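Local structure of uncharacterized protein (Bacteroides ovatus, 4E6F) at residues Gly16-Pro19 against Lys24-Phe27; Val110-Ile115 against Val156-Asp161. The protein is of unknown function but carries a DUF4468 domain with a TBP-like fold, in which a curved antiparallel sheet packs against helices. One frame throughout, in Å; residues are numbered along the deposited sequence.

Contact 1 (Gly16-Pro19 against Lys24-Phe27); sequences GAVP and KVVF
Backbone pairing between P19 and V26, from V26 N to P19 O at 3.0 Å with an N-H...O angle of 163°, carries the hairpin of strands 20-21 and 24-32 one step back into the loop that leads into it. The donor is tilted out of the carbonyl plane. In this TBP-like fold the hairpin lies at the margin of the antiparallel sheet, and proline suits the place because the pairing asks for its carbonyl and not an N-H, while its ring adds apolar contact with F27. The CG1 methyl of V18 rests against both methyls of V25, 3.8 Å from CG1 and 3.9 Å from CG2; such short, branched side chains pack beside the pairing without adding polar groups. F27 does more. Its CG stands anti to its own carbonyl carbon (chi1 -65°), which brings the ring against the loop. There A17 O faces the ring edge, near its plane, 3.3 Å from F27 CE2, where the aromatic hydrogens are slightly positive. P19 CD approaches the same ring obliquely, 3.9 Å from F27 CD2, and V18 CG2 comes to 4.2 Å from F27 CZ. T155 and A159 of helix 149-169 also touch F27, so the large flat ring fills the layer between loop, strand and helix. An alanine at F27 would remove the ring and would probably open a gap between the helix and A17, V18 and P19. The carbonyl that receives V26 N has a second visitor: V25 CA lies 3.4 Å from P19 O, in a CA-H...O contact with 146° at the hydrogen.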
loop_
_atom_site.group_PDB
_atom_site.type_symbol
_atom_site.label_atom_id
_atom_site.label_comp_id
_atom_site.label_asym_id
_atom_site.label_seq_id
_atom_site.Cartn_x
_atom_site.Cartn_y
_atom_site.Cartn_z
ATOM N N GLY A 16 13.743 0.335 7.439
ATOM C CA GLY A 16 12.663 1.307 7.254
ATOM C C GLY A 16 11.659 1.070 6.133
ATOM O O GLY A 16 10.702 1.842 5.999
ATOM N N ALA A 17 11.854 0.020 5.303
ATOM C CA ALA A 17 10.945 -0.217 4.175
ATOM C C ALA A 17 9.541 -0.646 4.612
ATOM O O ALA A 17 8.595 -0.458 3.845
ATOM C CB ALA A 17 11.532 -1.270 3.259
ATOM N N VAL A 18 9.409 -1.270 5.803
ATOM C CA VAL A 18 8.112 -1.765 6.290
ATOM C C VAL A 18 7.848 -1.094 7.655
ATOM O O VAL A 18 8.262 -1.616 8.699
ATOM C CB VAL A 18 8.077 -3.320 6.379
ATOM C CG1 VAL A 18 6.743 -3.812 6.959
ATOM C CG2 VAL A 18 8.335 -3.957 5.009
ATOM N N PRO A 19 7.220 0.094 7.667
ATOM C CA PRO A 19 7.045 0.795 8.935
ATOM C C PRO A 19 6.005 0.145 9.819
ATOM O O PRO A 19 5.024 -0.436 9.335
ATOM C CB PRO A 19 6.585 2.207 8.513
ATOM C CG PRO A 19 6.898 2.316 7.031
ATOM C CD PRO A 19 6.719 0.899 6.537
ATOM N N LYS A 24 1.691 -2.412 14.451
ATOM C CA LYS A 24 1.030 -2.815 13.201
ATOM C C LYS A 24 1.752 -2.262 11.981
ATOM O O LYS A 24 2.304 -1.171 12.041
ATOM C CB LYS A 24 -0.434 -2.318 13.182
ATOM C CG LYS A 24 -1.283 -2.762 14.383
ATOM C CD LYS A 24 -1.616 -4.243 14.344
ATOM C CE LYS A 24 -2.634 -4.617 15.400
ATOM N NZ LYS A 24 -2.725 -6.090 15.553
ATOM N N VAL A 25 1.711 -2.996 10.871
ATOM C CA VAL A 25 2.338 -2.523 9.639
ATOM C C VAL A 25 1.481 -1.422 9.038
ATOM O O VAL A 25 0.285 -1.628 8.764
ATOM C CB VAL A 25 2.577 -3.673 8.639
ATOM C CG1 VAL A 25 3.008 -3.128 7.267
ATOM C CG2 VAL A 25 3.624 -4.633 9.188
ATOM N N VAL A 26 2.091 -0.250 8.815
ATOM C CA VAL A 26 1.400 0.866 8.188
ATOM C C VAL A 26 2.357 1.523 7.207
ATOM O O VAL A 26 3.343 2.120 7.648
ATOM C CB VAL A 26 0.898 1.907 9.221
ATOM C CG1 VAL A 26 0.168 3.067 8.526
ATOM C CG2 VAL A 26 -0.005 1.265 10.280
ATOM N N PHE A 27 2.095 1.427 5.903
ATOM C CA PHE A 27 2.902 2.189 4.939
ATOM C C PHE A 27 2.302 3.575 4.868
ATOM O O PHE A 27 1.081 3.702 4.931
ATOM C CB PHE A 27 2.885 1.522 3.551
ATOM C CG PHE A 27 3.537 0.165 3.497
ATOM C CD1 PHE A 27 2.799 -0.989 3.735
ATOM C CD2 PHE A 27 4.895 0.038 3.208
ATOM C CE1 PHE A 27 3.401 -2.257 3.675
ATOM C CE2 PHE A 27 5.500 -1.236 3.149
ATOM C CZ PHE A 27 4.749 -2.370 3.385
#

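Contact 2 (Val110-Ile115 against Val156-Asp161); sequences VELEKI and VDFADD. With EDO (1,2-ethanediol), chain E.
L112 and F158 each hold CG anti to their own backbone N (chi1 178° in both), which sends the leucine out from strand 110-115 and the phenylalanine out from helix 156-161 until they meet at about a right angle. L112 was modelled in two conformers, so the details of its branches are provisional; in one of them CD2 lies in the plane of the F158 ring, at the edge, 3.7 Å from F158 CD2 and 3.8 Å from F158 CE2. The other branch is less close, with L112 CD1 4.2 Å from F158 CE2. From the helix surface A159 CB comes to 4.1 Å from L112 CD2, so that this one leucine methyl lies against both the ring edge and the alanine methyl. The small alanine side chain lets the backbones draw together, the CA atoms of L112 and A159 being 7.1 Å apart. The contact is wholly apolar, as suits its place close to the centre of the chain. On the helix, D160 forms a salt bridge with R12 and D161 with R176. The carbonyl O of K114 accepts a bond of 3.1 Å from O1 of a 1,2-ethanediol, probably from the crystallisation liquor, which also binds Y97 O. Strand 107-119 runs between strands 24-32 and 90-104, with L112 bonded through its backbone to F27 and E113 to Q98. Helix 149-169 lies across this sheet, M162 adding to the cover over L112, F163 and V166 reaching V110, and the F158 ring meeting that of Y97 from strand 90-104.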
loop_
_atom_site.group_PDB
_atom_site.type_symbol
_atom_site.label_atom_id
_atom_site.label_comp_id
_atom_site.label_asym_id
_atom_site.label_seq_id
_atom_site.Cartn_x
_atom_site.Cartn_y
_atom_site.Cartn_z
ATOM N N VAL A 110 -1.458 9.674 3.364
ATOM C CA VAL A 110 -2.055 8.457 2.836
ATOM C C VAL A 110 -1.426 7.272 3.570
ATOM O O VAL A 110 -0.194 7.160 3.614
ATOM C CB VAL A 110 -1.905 8.308 1.298
ATOM C CG1 VAL A 110 -2.567 7.011 0.795
ATOM C CG2 VAL A 110 -2.490 9.526 0.565
ATOM N N GLU A 111 -2.261 6.434 4.181
ATOM C CA GLU A 111 -1.800 5.257 4.882
ATOM C C GLU A 111 -2.373 3.993 4.285
ATOM O O GLU A 111 -3.559 3.952 3.926
ATOM C CB GLU A 111 -2.198 5.319 6.368
ATOM C CG GLU A 111 -1.502 6.460 7.095
ATOM C CD GLU A 111 -2.024 6.715 8.497
ATOM O OE1 GLU A 111 -3.203 7.110 8.645
ATOM O OE2 GLU A 111 -1.251 6.500 9.455
ATOM N N LEU A 112 -1.522 2.947 4.204
ATOM C CA LEU A 112 -1.933 1.626 3.748
ATOM C C LEU A 112 -1.753 0.701 4.941
ATOM O O LEU A 112 -0.628 0.529 5.432
ATOM C CB LEU A 112 -1.117 1.177 2.519
ATOM C CG LEU A 112 -1.432 -0.211 2.001
ATOM C CD1 LEU A 112 -2.794 -0.240 1.312
ATOM C CD2 LEU A 112 -0.356 -0.688 1.027
ATOM N N GLU A 113 -2.855 0.180 5.454
ATOM C CA GLU A 113 -2.813 -0.602 6.686
ATOM C C GLU A 113 -3.745 -1.798 6.678
ATOM O O GLU A 113 -4.420 -2.055 5.682
ATOM C CB GLU A 113 -3.165 0.323 7.862
ATOM C CG GLU A 113 -4.513 1.032 7.723
ATOM C CD GLU A 113 -4.893 1.904 8.902
ATOM O OE1 GLU A 113 -4.354 1.688 10.011
ATOM O OE2 GLU A 113 -5.712 2.830 8.714
ATOM N N LYS A 114 -3.748 -2.561 7.799
ATOM C CA LYS A 114 -4.579 -3.748 7.973
ATOM C C LYS A 114 -4.356 -4.722 6.795
ATOM O O LYS A 114 -5.307 -5.244 6.206
ATOM C CB LYS A 114 -6.065 -3.357 8.127
ATOM C CG LYS A 114 -6.294 -2.466 9.339
ATOM C CD LYS A 114 -7.772 -2.131 9.438
ATOM C CE LYS A 114 -8.045 -1.152 10.534
ATOM N NZ LYS A 114 -9.508 -0.860 10.589
ATOM N N ILE A 115 -3.084 -4.939 6.466
ATOM C CA ILE A 115 -2.701 -5.778 5.335
ATOM C C ILE A 115 -2.674 -7.238 5.737
ATOM O O ILE A 115 -1.983 -7.609 6.696
ATOM C CB ILE A 115 -1.325 -5.339 4.806
ATOM C CG1 ILE A 115 -1.371 -3.848 4.365
ATOM C CG2 ILE A 115 -0.842 -6.288 3.654
ATOM C CD1 ILE A 115 -0.031 -3.207 4.136
ATOM N N VAL A 156 6.083 -3.925 -0.609
ATOM C CA VAL A 156 6.720 -2.598 -0.661
ATOM C C VAL A 156 6.469 -1.971 -2.056
ATOM O O VAL A 156 6.120 -0.784 -2.129
ATOM C CB VAL A 156 8.237 -2.655 -0.293
ATOM C CG1 VAL A 156 8.948 -1.320 -0.607
ATOM C CG2 VAL A 156 8.429 -3.024 1.182
ATOM N N ASP A 157 6.636 -2.749 -3.151
ATOM C CA ASP A 157 6.373 -2.229 -4.506
ATOM C C ASP A 157 4.918 -1.780 -4.636
ATOM O O ASP A 157 4.653 -0.753 -5.269
ATOM C CB ASP A 157 6.676 -3.274 -5.588
ATOM C CG ASP A 157 8.146 -3.638 -5.712
ATOM O OD1 ASP A 157 8.986 -2.948 -5.095
ATOM O OD2 ASP A 157 8.453 -4.627 -6.422
ATOM N N PHE A 158 3.989 -2.573 -4.073
ATOM C CA PHE A 158 2.572 -2.257 -4.108
ATOM C C PHE A 158 2.299 -0.900 -3.423
ATOM O O PHE A 158 1.566 -0.061 -3.962
ATOM C CB PHE A 158 1.800 -3.384 -3.413
ATOM C CG PHE A 158 0.321 -3.137 -3.338
ATOM C CD1 PHE A 158 -0.513 -3.524 -4.377
ATOM C CD2 PHE A 158 -0.241 -2.514 -2.229
ATOM C CE1 PHE A 158 -1.886 -3.288 -4.319
ATOM C CE2 PHE A 158 -1.621 -2.255 -2.176
ATOM C CZ PHE A 158 -2.426 -2.638 -3.229
ATOM N N ALA A 159 2.884 -0.690 -2.238
ATOM C CA ALA A 159 2.724 0.573 -1.518
ATOM C C ALA A 159 3.346 1.728 -2.322
ATOM O O ALA A 159 2.706 2.788 -2.476
ATOM C CB ALA A 159 3.364 0.484 -0.142
ATOM N N ASP A 160 4.580 1.537 -2.856
ATOM C CA ASP A 160 5.212 2.569 -3.673
ATOM C C ASP A 160 4.356 2.930 -4.879
ATOM O O ASP A 160 4.262 4.117 -5.245
ATOM C CB ASP A 160 6.588 2.107 -4.153
ATOM C CG ASP A 160 7.635 2.078 -3.066
ATOM O OD1 ASP A 160 7.428 2.750 -2.021
ATOM O OD2 ASP A 160 8.724 1.484 -3.305
ATOM N N ASP A 161 3.726 1.914 -5.492
ATOM C CA ASP A 161 2.867 2.148 -6.649
ATOM C C ASP A 161 1.667 3.019 -6.263
ATOM O O ASP A 161 1.284 3.928 -7.012
ATOM C CB ASP A 161 2.393 0.825 -7.252
ATOM C CG ASP A 161 1.719 1.005 -8.594
ATOM O OD1 ASP A 161 2.316 1.678 -9.478
ATOM O OD2 ASP A 161 0.563 0.578 -8.728
HETATM C C1 EDO E . -8.848 -5.580 5.408
HETATM O O1 EDO E . -8.186 -4.325 5.486
HETATM C C2 EDO E . -10.089 -5.470 4.484
HETATM O O2 EDO E . -9.712 -5.094 3.155
#

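Overall arrangement
Contact 1 closes along the chain before contact 2 opens, yet their centres lie only about 9 Å apart, because strands 24-32 and 107-119 are neighbours in one sheet. F27 belongs to contact 1 and touches both segments of contact 2. Its carbonyl O lies 2.8 Å from L112 N, a probable hydrogen bond of the antiparallel pairing, while its ring packs on both parts of contact 2: F27 CG is 3.7 Å from A159 CB, and F27 CE1 is 3.6 Å from I115 CD1. The loop meets the helix directly as well, A17 O lying 3.7 Å from V156 CG2. Together the contacts form one continuous core joining loop, sheet and helix 149-169.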